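Local structure of Glyoxalase/Bleomycin resistance protein/dioxygenase domain (2RK0) at residues Ile18-Tyr23 with Leu27-Leu32; Gly45-Pro48 with Ser52-Leu55; Asp64-Thr69 with Asn119-Ala124; Glu91-Ala96 with Leu112-Ala117. The protein is probably a metal-dependent enzyme or ligand-binding protein of the glyoxalase/bleomycin resistance/dioxygenase superfamily, although its own substrate is not established. All coordinates share one frame; numbering follows the deposited sequence.

Contact 1: Ile18-Tyr23 with Leu27-Leu32; sequences ISCRWY and LDWKEL
Trp-29 lays its side chain along the helix residues Cys-20 and Tyr-23, and this is the apolar centre. Its CB sits 3.6 Å from Tyr-23 CB, while the far rim of the indole reaches Cys-20, with CH2 3.8 Å from SG and CZ3 just as near Cys-20 CB. The sulfur approaches the six-membered ring obliquely, a Cys sulfur-aromatic contact with SG 4.8 Å from the ring centre. With CG anti to the backbone N (chi1 174°), the indole is laid back along the end of the preceding helix. Leu-27 lies beside Tyr-23, pointing the same way, and brings CD1 to 3.7 Å from Tyr-23 CD2. Trp-22 CE3 lies over one face of the tyrosine ring, offset toward its rim.

All this happens where helix 16-27 gives way to strand 30-36, a helix-to-strand turn of the βαβββ topology of this superfamily. Asp-28 is the first residue to leave helical geometry, with positive phi (59°). Tyr-23 O is gripped twice there, from opposite faces of its carbonyl plane: by Leu-27 N at 2.9 Å, and by Trp-29 N at 3.2 Å in a straighter bond (162° at the hydrogen). Further out, the indole NE1 is held by Ile-53 O, and Tyr-23 OH bonds to Asp-116. Asp-28 turns away from the helix and forms a salt bridge with Arg-92. Beyond the indole, Glu-31 OE1 passes 3.9 Å from Cys-20 SG, its charge paired with Arg-34.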
loop_
_atom_site.group_PDB
_atom_site.type_symbol
_atom_site.label_atom_id
_atom_site.label_comp_id
_atom_site.label_asym_id
_atom_site.label_seq_id
_atom_site.Cartn_x
_atom_site.Cartn_y
_atom_site.Cartn_z
ATOM N N ILE A 18 5.542 19.181 1.836
ATOM C CA ILE A 18 6.576 18.700 0.930
ATOM C C ILE A 18 6.062 17.504 0.137
ATOM O O ILE A 18 6.278 17.413 -1.071
ATOM C CB ILE A 18 7.864 18.322 1.700
ATOM C CG1 ILE A 18 8.519 19.599 2.246
ATOM C CG2 ILE A 18 8.837 17.579 0.784
ATOM C CD1 ILE A 18 9.864 19.383 2.900
ATOM N N SER A 19 5.363 16.600 0.813
ATOM C CA SER A 19 4.819 15.410 0.158
ATOM C C SER A 19 3.708 15.731 -0.845
ATOM O O SER A 19 3.638 15.132 -1.919
ATOM C CB SER A 19 4.304 14.433 1.213
ATOM O OG SER A 19 5.378 13.910 1.969
ATOM N N CYS A 20 2.841 16.675 -0.492
ATOM C CA CYS A 20 1.754 17.055 -1.382
ATOM C C CYS A 20 2.333 17.528 -2.699
ATOM O O CYS A 20 1.874 17.130 -3.763
ATOM C CB CYS A 20 0.911 18.166 -0.759
ATOM S SG CYS A 20 -0.117 17.613 0.611
ATOM N N ARG A 21 3.340 18.390 -2.625
ATOM C CA ARG A 21 3.974 18.892 -3.833
ATOM C C ARG A 21 4.672 17.764 -4.601
ATOM O O ARG A 21 4.618 17.713 -5.830
ATOM C CB ARG A 21 4.985 19.986 -3.485
ATOM C CG ARG A 21 4.356 21.324 -3.124
ATOM C CD ARG A 21 5.424 22.406 -3.031
ATOM N NE ARG A 21 6.157 22.364 -1.769
ATOM C CZ ARG A 21 5.706 22.883 -0.631
ATOM N NH1 ARG A 21 4.525 23.490 -0.597
ATOM N NH2 ARG A 21 6.434 22.795 0.475
ATOM N N TRP A 22 5.315 16.855 -3.876
ATOM C CA TRP A 22 6.013 15.755 -4.525
ATOM C C TRP A 22 5.038 14.863 -5.289
ATOM O O TRP A 22 5.240 14.563 -6.463
ATOM C CB TRP A 22 6.758 14.900 -3.499
ATOM C CG TRP A 22 7.725 13.941 -4.141
ATOM C CD1 TRP A 22 9.043 14.174 -4.412
ATOM C CD2 TRP A 22 7.437 12.629 -4.648
ATOM N NE1 TRP A 22 9.592 13.092 -5.057
ATOM C CE2 TRP A 22 8.632 12.130 -5.214
ATOM C CE3 TRP A 22 6.285 11.826 -4.679
ATOM C CZ2 TRP A 22 8.713 10.864 -5.806
ATOM C CZ3 TRP A 22 6.369 10.566 -5.268
ATOM C CH2 TRP A 22 7.576 10.100 -5.823
ATOM N N TYR A 23 3.979 14.428 -4.621
ATOM C CA TYR A 23 3.023 13.564 -5.282
ATOM C C TYR A 23 2.304 14.262 -6.436
ATOM O O TYR A 23 2.041 13.650 -7.473
ATOM C CB TYR A 23 2.021 13.007 -4.266
ATOM C CG TYR A 23 2.581 11.824 -3.510
ATOM C CD1 TYR A 23 3.427 11.998 -2.414
ATOM C CD2 TYR A 23 2.353 10.528 -3.965
ATOM C CE1 TYR A 23 4.040 10.896 -1.793
ATOM C CE2 TYR A 23 2.956 9.433 -3.362
ATOM C CZ TYR A 23 3.798 9.615 -2.283
ATOM O OH TYR A 23 4.415 8.515 -1.725
ATOM N N LEU A 27 3.288 12.158 -9.620
ATOM C CA LEU A 27 2.212 11.255 -10.016
ATOM C C LEU A 27 0.898 11.928 -10.381
ATOM O O LEU A 27 -0.116 11.251 -10.545
ATOM C CB LEU A 27 1.966 10.237 -8.898
ATOM C CG LEU A 27 3.189 9.455 -8.416
ATOM C CD1 LEU A 27 2.829 8.654 -7.169
ATOM C CD2 LEU A 27 3.692 8.540 -9.521
ATOM N N ASP A 28 0.911 13.248 -10.521
ATOM C CA ASP A 28 -0.310 13.975 -10.856
ATOM C C ASP A 28 -1.373 13.733 -9.808
ATOM O O ASP A 28 -2.568 13.728 -10.102
ATOM C CB ASP A 28 -0.853 13.555 -12.223
ATOM C CG ASP A 28 0.037 14.003 -13.355
ATOM O OD1 ASP A 28 0.438 15.184 -13.337
ATOM O OD2 ASP A 28 0.323 13.180 -14.248
ATOM N N TRP A 29 -0.924 13.503 -8.582
ATOM C CA TRP A 29 -1.827 13.312 -7.455
ATOM C C TRP A 29 -2.574 14.634 -7.359
ATOM O O TRP A 29 -1.965 15.688 -7.489
ATOM C CB TRP A 29 -1.003 13.101 -6.182
ATOM C CG TRP A 29 -1.779 13.019 -4.893
ATOM C CD1 TRP A 29 -2.447 11.930 -4.400
ATOM C CD2 TRP A 29 -1.863 14.031 -3.882
ATOM N NE1 TRP A 29 -2.926 12.199 -3.141
ATOM C CE2 TRP A 29 -2.582 13.478 -2.798
ATOM C CE3 TRP A 29 -1.395 15.347 -3.784
ATOM C CZ2 TRP A 29 -2.840 14.200 -1.623
ATOM C CZ3 TRP A 29 -1.652 16.062 -2.618
ATOM C CH2 TRP A 29 -2.369 15.483 -1.551
ATOM N N LYS A 30 -3.884 14.586 -7.146
ATOM C CA LYS A 30 -4.661 15.814 -7.020
ATOM C C LYS A 30 -5.308 15.883 -5.648
ATOM O O LYS A 30 -6.140 15.049 -5.302
ATOM C CB LYS A 30 -5.754 15.894 -8.084
ATOM C CG LYS A 30 -6.638 17.130 -7.914
ATOM C CD LYS A 30 -7.809 17.142 -8.880
ATOM C CE LYS A 30 -8.711 18.349 -8.619
ATOM N NZ LYS A 30 -9.917 18.366 -9.492
ATOM N N GLU A 31 -4.931 16.896 -4.878
ATOM C CA GLU A 31 -5.463 17.086 -3.536
ATOM C C GLU A 31 -6.939 17.470 -3.583
ATOM O O GLU A 31 -7.319 18.393 -4.301
ATOM C CB GLU A 31 -4.670 18.183 -2.825
ATOM C CG GLU A 31 -4.995 18.340 -1.353
ATOM C CD GLU A 31 -4.294 19.538 -0.719
ATOM O OE1 GLU A 31 -3.065 19.680 -0.896
ATOM O OE2 GLU A 31 -4.977 20.331 -0.037
ATOM N N LEU A 32 -7.767 16.759 -2.822
ATOM C CA LEU A 32 -9.195 17.055 -2.779
ATOM C C LEU A 32 -9.570 17.785 -1.494
ATOM O O LEU A 32 -10.535 18.545 -1.461
ATOM C CB LEU A 32 -10.021 15.772 -2.891
ATOM C CG LEU A 32 -9.930 14.980 -4.197
ATOM C CD1 LEU A 32 -11.028 13.937 -4.215
ATOM C CD2 LEU A 32 -10.077 15.912 -5.390
#

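Contact 2: Gly45-Pro48 with Ser52-Leu55; sequences GVLP and SIVL
The flat peptide groups of Gly-45 and Ile-53 face each other across the strands as an antiparallel hydrogen-bonded pair, each N-H tilted somewhat out of the partner's carbonyl plane. Gly-45 N gives its hydrogen to Ile-53 O at 3.0 Å, and Ile-53 N returns one to Gly-45 O at 2.9 Å. The same glycine oxygen also receives a CA-H...O contact from Ser-52 CA at 3.5 Å. On one face of the hairpin stand Val-46 and Ser-52, a non-hydrogen-bonded pair whose CA atoms are 4.3 Å apart; Val-46 CG2 comes within 3.7 Å of Ser-52 OG, which itself bonds to His-44. The other face carries Ile-53. Gly-45 has no side chain there, and Trp-29 NE1 packs beside its CA.

Past the last paired residue Leu-47 swings its branch back over Ile-53. Leu-47 CD1 and Ile-53 CD1 are modelled 3.3 Å apart, tighter than normal methyl contact, so the fit is close but its detail doubtful. Ile-53 CG1 is anti to the carbonyl carbon (chi1 -66°), which carries CD1 toward the leucine.

This is the turn end of the hairpin 40-46/52-58: strand 30-36 flanks it at Val-46, strand 6-12 flanks it at Ser-52 and Val-54, and helix 16-27 lies against Leu-47 and Leu-55.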
loop_
_atom_site.group_PDB
_atom_site.type_symbol
_atom_site.label_atom_id
_atom_site.label_comp_id
_atom_site.label_asym_id
_atom_site.label_seq_id
_atom_site.Cartn_x
_atom_site.Cartn_y
_atom_site.Cartn_z
ATOM N N GLY A 45 -5.919 12.964 -1.590
ATOM C CA GLY A 45 -5.914 13.253 -3.010
ATOM C C GLY A 45 -6.150 11.990 -3.814
ATOM O O GLY A 45 -6.191 10.889 -3.260
ATOM N N VAL A 46 -6.318 12.141 -5.122
ATOM C CA VAL A 46 -6.535 10.987 -5.981
ATOM C C VAL A 46 -5.554 11.024 -7.136
ATOM O O VAL A 46 -5.175 12.096 -7.609
ATOM C CB VAL A 46 -7.968 10.962 -6.550
ATOM C CG1 VAL A 46 -8.189 9.672 -7.315
ATOM C CG2 VAL A 46 -8.981 11.088 -5.425
ATOM N N LEU A 47 -5.137 9.846 -7.581
ATOM C CA LEU A 47 -4.200 9.733 -8.690
ATOM C C LEU A 47 -4.953 9.450 -9.976
ATOM O O LEU A 47 -6.115 9.049 -9.951
ATOM C CB LEU A 47 -3.240 8.561 -8.468
ATOM C CG LEU A 47 -2.383 8.479 -7.210
ATOM C CD1 LEU A 47 -1.666 7.149 -7.221
ATOM C CD2 LEU A 47 -1.390 9.623 -7.157
ATOM N N PRO A 48 -4.307 9.685 -11.124
ATOM C CA PRO A 48 -5.012 9.389 -12.369
ATOM C C PRO A 48 -5.302 7.887 -12.261
ATOM O O PRO A 48 -4.489 7.136 -11.709
ATOM C CB PRO A 48 -3.967 9.701 -13.428
ATOM C CG PRO A 48 -3.224 10.870 -12.811
ATOM C CD PRO A 48 -3.059 10.431 -11.373
ATOM N N SER A 52 -6.990 6.458 -4.482
ATOM C CA SER A 52 -6.965 7.485 -3.450
ATOM C C SER A 52 -5.756 7.293 -2.553
ATOM O O SER A 52 -5.498 6.192 -2.070
ATOM C CB SER A 52 -8.227 7.434 -2.579
ATOM O OG SER A 52 -9.265 8.245 -3.098
ATOM N N ILE A 53 -5.020 8.374 -2.337
ATOM C CA ILE A 53 -3.859 8.339 -1.468
ATOM C C ILE A 53 -3.962 9.470 -0.461
ATOM O O ILE A 53 -4.110 10.641 -0.827
ATOM C CB ILE A 53 -2.541 8.505 -2.243
ATOM C CG1 ILE A 53 -2.321 7.298 -3.148
ATOM C CG2 ILE A 53 -1.375 8.641 -1.261
ATOM C CD1 ILE A 53 -1.057 7.373 -3.941
ATOM N N VAL A 54 -3.891 9.110 0.813
ATOM C CA VAL A 54 -3.962 10.098 1.872
ATOM C C VAL A 54 -2.566 10.243 2.462
ATOM O O VAL A 54 -1.933 9.252 2.821
ATOM C CB VAL A 54 -4.939 9.666 2.989
ATOM C CG1 VAL A 54 -5.053 10.775 4.029
ATOM C CG2 VAL A 54 -6.317 9.338 2.387
ATOM N N LEU A 55 -2.081 11.480 2.521
ATOM C CA LEU A 55 -0.767 11.775 3.084
ATOM C C LEU A 55 -1.037 12.216 4.514
ATOM O O LEU A 55 -1.919 13.038 4.760
ATOM C CB LEU A 55 -0.084 12.890 2.287
ATOM C CG LEU A 55 0.060 12.588 0.789
ATOM C CD1 LEU A 55 0.735 13.740 0.056
ATOM C CD2 LEU A 55 0.869 11.320 0.616
#

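Contact 3: Asp64-Thr69 with Asn119-Ala124; sequences DLFDET and NIALEA
Phe-66 and Ile-120 mark where the two backbones come closest, their CA atoms 5.9 Å apart, yet no hydrogen bond joins the two segments directly. Segment 64-69 is irregular loop; segment 119-124 starts at Asn-119 with positive phi (69°) and straightens into strand 121-127. A water spans the gap, donating to Phe-66 O at 2.6 Å and, more loosely, to Asn-119 OD1 at 3.2 Å.

The phenyl ring does most of the touching. With CG anti to its own N (chi1 171°), Phe-66 turns the ring flat onto the opposing backbone, and Ile-120 CA sits over its centre in a CH-pi contact, 3.9 Å from the ring centroid. Ala-121 N lies over the same face, 3.7 Å from CE2, and the Ala-121 methyl touches that carbon at 4.1 Å. Obliquely to the ring, Asn-119 O comes to 3.2 Å from CD2. The opposite face is covered toward its rim by Glu-68 N. Just beyond, the bond from Thr-69 N to Asp-67 OD1 closes an Asx turn, and Thr-69 OG1 reaches the same oxygen from the same side of the carboxylate plane.

Gly-72 of the second subunit packs on both Phe-66 and Ile-120. The arrangement is that of a linker between the two sheets, running from strand 52-58 to strand 72-80 and folded onto the start of strand 121-127 at the dimer interface.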
loop_
_atom_site.group_PDB
_atom_site.type_symbol
_atom_site.label_atom_id
_atom_site.label_comp_id
_atom_site.label_asym_id
_atom_site.label_seq_id
_atom_site.Cartn_x
_atom_site.Cartn_y
_atom_site.Cartn_z
ATOM N N ASP A 64 11.781 8.764 13.094
ATOM C CA ASP A 64 12.201 7.492 12.502
ATOM C C ASP A 64 12.176 7.647 10.985
ATOM O O ASP A 64 11.522 8.548 10.467
ATOM C CB ASP A 64 11.261 6.351 12.919
ATOM C CG ASP A 64 11.428 5.959 14.378
ATOM O OD1 ASP A 64 12.567 5.670 14.789
ATOM O OD2 ASP A 64 10.419 5.935 15.110
ATOM N N LEU A 65 12.896 6.778 10.278
ATOM C CA LEU A 65 12.949 6.830 8.822
ATOM C C LEU A 65 12.181 5.663 8.219
ATOM O O LEU A 65 11.904 4.666 8.900
ATOM C CB LEU A 65 14.398 6.736 8.339
ATOM C CG LEU A 65 15.456 7.713 8.854
ATOM C CD1 LEU A 65 16.802 7.378 8.226
ATOM C CD2 LEU A 65 15.049 9.125 8.511
ATOM N N PHE A 66 11.836 5.776 6.939
ATOM C CA PHE A 66 11.161 4.660 6.289
ATOM C C PHE A 66 12.171 3.519 6.369
ATOM O O PHE A 66 13.346 3.691 6.038
ATOM C CB PHE A 66 10.858 4.943 4.822
ATOM C CG PHE A 66 10.369 3.734 4.079
ATOM C CD1 PHE A 66 9.093 3.235 4.306
ATOM C CD2 PHE A 66 11.211 3.059 3.198
ATOM C CE1 PHE A 66 8.656 2.078 3.671
ATOM C CE2 PHE A 66 10.788 1.899 2.557
ATOM C CZ PHE A 66 9.504 1.406 2.796
ATOM N N ASP A 67 11.714 2.356 6.815
ATOM C CA ASP A 67 12.590 1.207 6.942
ATOM C C ASP A 67 11.808 -0.049 6.581
ATOM O O ASP A 67 11.063 -0.572 7.409
ATOM C CB ASP A 67 13.099 1.120 8.386
ATOM C CG ASP A 67 14.090 -0.010 8.595
ATOM O OD1 ASP A 67 14.218 -0.883 7.708
ATOM O OD2 ASP A 67 14.733 -0.029 9.665
ATOM N N GLU A 68 11.990 -0.543 5.356
ATOM C CA GLU A 68 11.280 -1.735 4.903
ATOM C C GLU A 68 11.456 -2.976 5.768
ATOM O O GLU A 68 10.695 -3.929 5.619
ATOM C CB GLU A 68 11.657 -2.093 3.457
ATOM C CG GLU A 68 13.148 -2.166 3.197
ATOM C CD GLU A 68 13.686 -0.851 2.674
ATOM O OE1 GLU A 68 13.525 -0.570 1.459
ATOM O OE2 GLU A 68 14.253 -0.089 3.486
ATOM N N THR A 69 12.448 -2.992 6.658
ATOM C CA THR A 69 12.645 -4.162 7.513
ATOM C C THR A 69 11.705 -4.137 8.724
ATOM O O THR A 69 11.688 -5.077 9.518
ATOM C CB THR A 69 14.100 -4.277 8.030
ATOM O OG1 THR A 69 14.397 -3.165 8.886
ATOM C CG2 THR A 69 15.089 -4.312 6.858
ATOM N N ASN A 119 11.534 8.721 1.123
ATOM C CA ASN A 119 12.235 7.496 0.769
ATOM C C ASN A 119 11.335 6.267 0.781
ATOM O O ASN A 119 11.817 5.137 0.801
ATOM C CB ASN A 119 13.407 7.256 1.716
ATOM C CG ASN A 119 14.625 6.755 0.994
ATOM O OD1 ASN A 119 15.287 5.809 1.434
ATOM N ND2 ASN A 119 14.939 7.392 -0.128
ATOM N N ILE A 120 10.027 6.478 0.785
ATOM C CA ILE A 120 9.110 5.347 0.770
ATOM C C ILE A 120 9.274 4.654 -0.585
ATOM O O ILE A 120 9.318 5.317 -1.627
ATOM C CB ILE A 120 7.664 5.825 0.967
ATOM C CG1 ILE A 120 7.547 6.484 2.349
ATOM C CG2 ILE A 120 6.691 4.655 0.780
ATOM C CD1 ILE A 120 6.175 7.070 2.659
ATOM N N ALA A 121 9.385 3.329 -0.564
ATOM C CA ALA A 121 9.584 2.561 -1.783
ATOM C C ALA A 121 8.335 2.384 -2.643
ATOM O O ALA A 121 7.350 1.786 -2.211
ATOM C CB ALA A 121 10.178 1.195 -1.448
ATOM N N LEU A 122 8.409 2.898 -3.870
ATOM C CA LEU A 122 7.322 2.825 -4.839
ATOM C C LEU A 122 7.813 2.202 -6.148
ATOM O O LEU A 122 9.019 2.165 -6.423
ATOM C CB LEU A 122 6.792 4.229 -5.138
ATOM C CG LEU A 122 6.349 5.066 -3.942
ATOM C CD1 LEU A 122 5.993 6.481 -4.417
ATOM C CD2 LEU A 122 5.159 4.389 -3.265
ATOM N N GLU A 123 6.866 1.714 -6.945
ATOM C CA GLU A 123 7.171 1.104 -8.231
ATOM C C GLU A 123 6.054 1.385 -9.234
ATOM O O GLU A 123 4.900 1.604 -8.854
ATOM C CB GLU A 123 7.302 -0.422 -8.116
ATOM C CG GLU A 123 8.366 -0.939 -7.176
ATOM C CD GLU A 123 8.566 -2.446 -7.324
ATOM O OE1 GLU A 123 7.580 -3.154 -7.621
ATOM O OE2 GLU A 123 9.702 -2.922 -7.132
ATOM N N ALA A 124 6.421 1.389 -10.511
ATOM C CA ALA A 124 5.470 1.561 -11.609
ATOM C C ALA A 124 5.729 0.319 -12.448
ATOM O O ALA A 124 6.875 0.025 -12.798
ATOM C CB ALA A 124 5.773 2.799 -12.403
HETATM O O HOH W 1 14.897 5.142 4.584
#

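Contact 4: Glu91-Ala96 with Leu112-Ala117; sequences ERLAKA and LAFRDA
Asp-116 OD1, two residues beyond the Phe-114 that meets Leu-93, is gripped twice: it accepts from the backbone N of Asp-118 and from that of Ile-120. Those two bonds span the turn that follows strand 109-115. The contact with the helix, by contrast, is wholly apolar and rests on Leu-93.

Leu-93 points toward the strand, and its side chain meets that of Phe-114 at about a right angle. Its CD1 reaches the root of the phenylalanine, 3.6 Å from CB and 3.8 Å from CG, while CD2 lies 3.9 Å from Phe-114 CD1; CD1 comes to the ring from an oblique direction. Phe-114 CG sits between its backbone N and carbonyl carbon (chi1 58°), an arrangement that swings the ring along the strand, where Leu-112 O lies at its edge and in its plane. Leu-112, on the same side of the strand, adds a looser touch, its CD2 4.3 Å from Leu-93 CD1.

Around this core Phe-100 touches both Leu-93 and Phe-114, and Trp-22 of helix 16-27 packs on Phe-114. A helix laid by its leucines against alternate residues of a strand is helix-on-sheet packing, here joining helix 83-96 to the second four-stranded sheet of the βαβββ-type glyoxalase-superfamily fold.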
loop_
_atom_site.group_PDB
_atom_site.type_symbol
_atom_site.label_atom_id
_atom_site.label_comp_id
_atom_site.label_asym_id
_atom_site.label_seq_id
_atom_site.Cartn_x
_atom_site.Cartn_y
_atom_site.Cartn_z
ATOM N N GLU A 91 11.359 10.949 -16.560
ATOM C CA GLU A 91 11.657 12.340 -16.881
ATOM C C GLU A 91 11.355 13.242 -15.690
ATOM O O GLU A 91 12.162 14.095 -15.320
ATOM C CB GLU A 91 10.835 12.780 -18.094
ATOM C CG GLU A 91 11.112 11.968 -19.355
ATOM C CD GLU A 91 10.078 12.207 -20.459
ATOM O OE1 GLU A 91 9.855 13.379 -20.825
ATOM O OE2 GLU A 91 9.495 11.214 -20.956
ATOM N N ARG A 92 10.187 13.052 -15.091
ATOM C CA ARG A 92 9.784 13.848 -13.936
ATOM C C ARG A 92 10.681 13.586 -12.729
ATOM O O ARG A 92 11.093 14.517 -12.030
ATOM C CB ARG A 92 8.334 13.539 -13.574
ATOM C CG ARG A 92 7.329 14.052 -14.590
ATOM C CD ARG A 92 5.920 13.644 -14.209
ATOM N NE ARG A 92 4.926 14.161 -15.138
ATOM C CZ ARG A 92 3.631 13.878 -15.070
ATOM N NH1 ARG A 92 3.173 13.075 -14.116
ATOM N NH2 ARG A 92 2.788 14.408 -15.947
ATOM N N LEU A 93 10.976 12.313 -12.480
ATOM C CA LEU A 93 11.826 11.944 -11.348
ATOM C C LEU A 93 13.200 12.588 -11.491
ATOM O O LEU A 93 13.724 13.167 -10.542
ATOM C CB LEU A 93 11.972 10.418 -11.264
ATOM C CG LEU A 93 10.683 9.652 -10.933
ATOM C CD1 LEU A 93 10.913 8.152 -11.089
ATOM C CD2 LEU A 93 10.241 9.990 -9.516
ATOM N N ALA A 94 13.771 12.487 -12.686
ATOM C CA ALA A 94 15.082 13.056 -12.960
ATOM C C ALA A 94 15.053 14.568 -12.778
ATOM O O ALA A 94 15.887 15.142 -12.075
ATOM C CB ALA A 94 15.506 12.708 -14.373
ATOM N N LYS A 95 14.081 15.210 -13.418
ATOM C CA LYS A 95 13.929 16.656 -13.340
ATOM C C LYS A 95 13.821 17.094 -11.879
ATOM O O LYS A 95 14.357 18.131 -11.491
ATOM C CB LYS A 95 12.676 17.085 -14.111
ATOM C CG LYS A 95 12.856 18.362 -14.929
ATOM C CD LYS A 95 11.598 18.721 -15.723
ATOM C CE LYS A 95 11.247 17.657 -16.768
ATOM N NZ LYS A 95 12.261 17.550 -17.858
ATOM N N ALA A 96 13.137 16.290 -11.070
ATOM C CA ALA A 96 12.949 16.597 -9.657
ATOM C C ALA A 96 14.137 16.189 -8.786
ATOM O O ALA A 96 14.187 16.510 -7.596
ATOM C CB ALA A 96 11.680 15.922 -9.150
ATOM N N LEU A 112 9.765 0.313 -12.888
ATOM C CA LEU A 112 10.497 1.535 -12.595
ATOM C C LEU A 112 10.419 1.662 -11.080
ATOM O O LEU A 112 9.334 1.832 -10.525
ATOM C CB LEU A 112 9.825 2.729 -13.274
ATOM C CG LEU A 112 10.364 4.127 -12.964
ATOM C CD1 LEU A 112 11.859 4.171 -13.207
ATOM C CD2 LEU A 112 9.635 5.152 -13.832
ATOM N N ALA A 113 11.556 1.544 -10.403
ATOM C CA ALA A 113 11.566 1.636 -8.950
ATOM C C ALA A 113 12.028 3.022 -8.524
ATOM O O ALA A 113 13.057 3.517 -8.995
ATOM C CB ALA A 113 12.486 0.553 -8.364
ATOM N N PHE A 114 11.262 3.659 -7.643
ATOM C CA PHE A 114 11.608 4.998 -7.182
ATOM C C PHE A 114 11.173 5.243 -5.738
ATOM O O PHE A 114 10.455 4.436 -5.138
ATOM C CB PHE A 114 10.999 6.044 -8.131
ATOM C CG PHE A 114 9.493 5.956 -8.268
ATOM C CD1 PHE A 114 8.669 6.894 -7.644
ATOM C CD2 PHE A 114 8.902 4.952 -9.033
ATOM C CE1 PHE A 114 7.272 6.844 -7.782
ATOM C CE2 PHE A 114 7.507 4.884 -9.182
ATOM C CZ PHE A 114 6.692 5.833 -8.555
ATOM N N ARG A 115 11.619 6.362 -5.179
ATOM C CA ARG A 115 11.294 6.702 -3.799
ATOM C C ARG A 115 10.652 8.076 -3.728
ATOM O O ARG A 115 10.937 8.936 -4.553
ATOM C CB ARG A 115 12.566 6.726 -2.954
ATOM C CG ARG A 115 13.410 5.481 -3.050
ATOM C CD ARG A 115 12.822 4.363 -2.239
ATOM N NE ARG A 115 13.689 3.191 -2.248
ATOM C CZ ARG A 115 13.949 2.454 -1.173
ATOM N NH1 ARG A 115 13.406 2.779 -0.006
ATOM N NH2 ARG A 115 14.744 1.391 -1.266
ATOM N N ASP A 116 9.791 8.291 -2.743
ATOM C CA ASP A 116 9.183 9.602 -2.621
ATOM C C ASP A 116 10.052 10.442 -1.699
ATOM O O ASP A 116 11.142 10.011 -1.313
ATOM C CB ASP A 116 7.741 9.504 -2.109
ATOM C CG ASP A 116 7.642 9.104 -0.643
ATOM O OD1 ASP A 116 8.675 8.880 0.035
ATOM O OD2 ASP A 116 6.492 9.021 -0.174
ATOM N N ALA A 117 9.580 11.634 -1.354
ATOM C CA ALA A 117 10.336 12.542 -0.496
ATOM C C ALA A 117 10.765 11.938 0.845
ATOM O O ALA A 117 11.745 12.379 1.439
ATOM C CB ALA A 117 9.535 13.813 -0.268
#

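How the contacts relate
From the N terminus, contact 1 closes first, a short loop where helix 16-27 turns into strand 30-36. Contact 2 follows in series, closing the hairpin that continues the same sheet; the two touch, with Lys-30 N bonded to Val-46 O. Contact 3 then closes the long loop of 49 residues from the intersheet linker to the last strand, and contact 4 is nested inside it. Strands 109-115 and 121-127 are neighbours in the second sheet, so contacts 3 and 4 share backbone bonds. Contact 2 lies across the chain's centre from both, about 17 to 18 Å between centres. Contact 1 bridges the halves, reaching contact 4 where Trp-22 packs on Arg-115 and Asp-116.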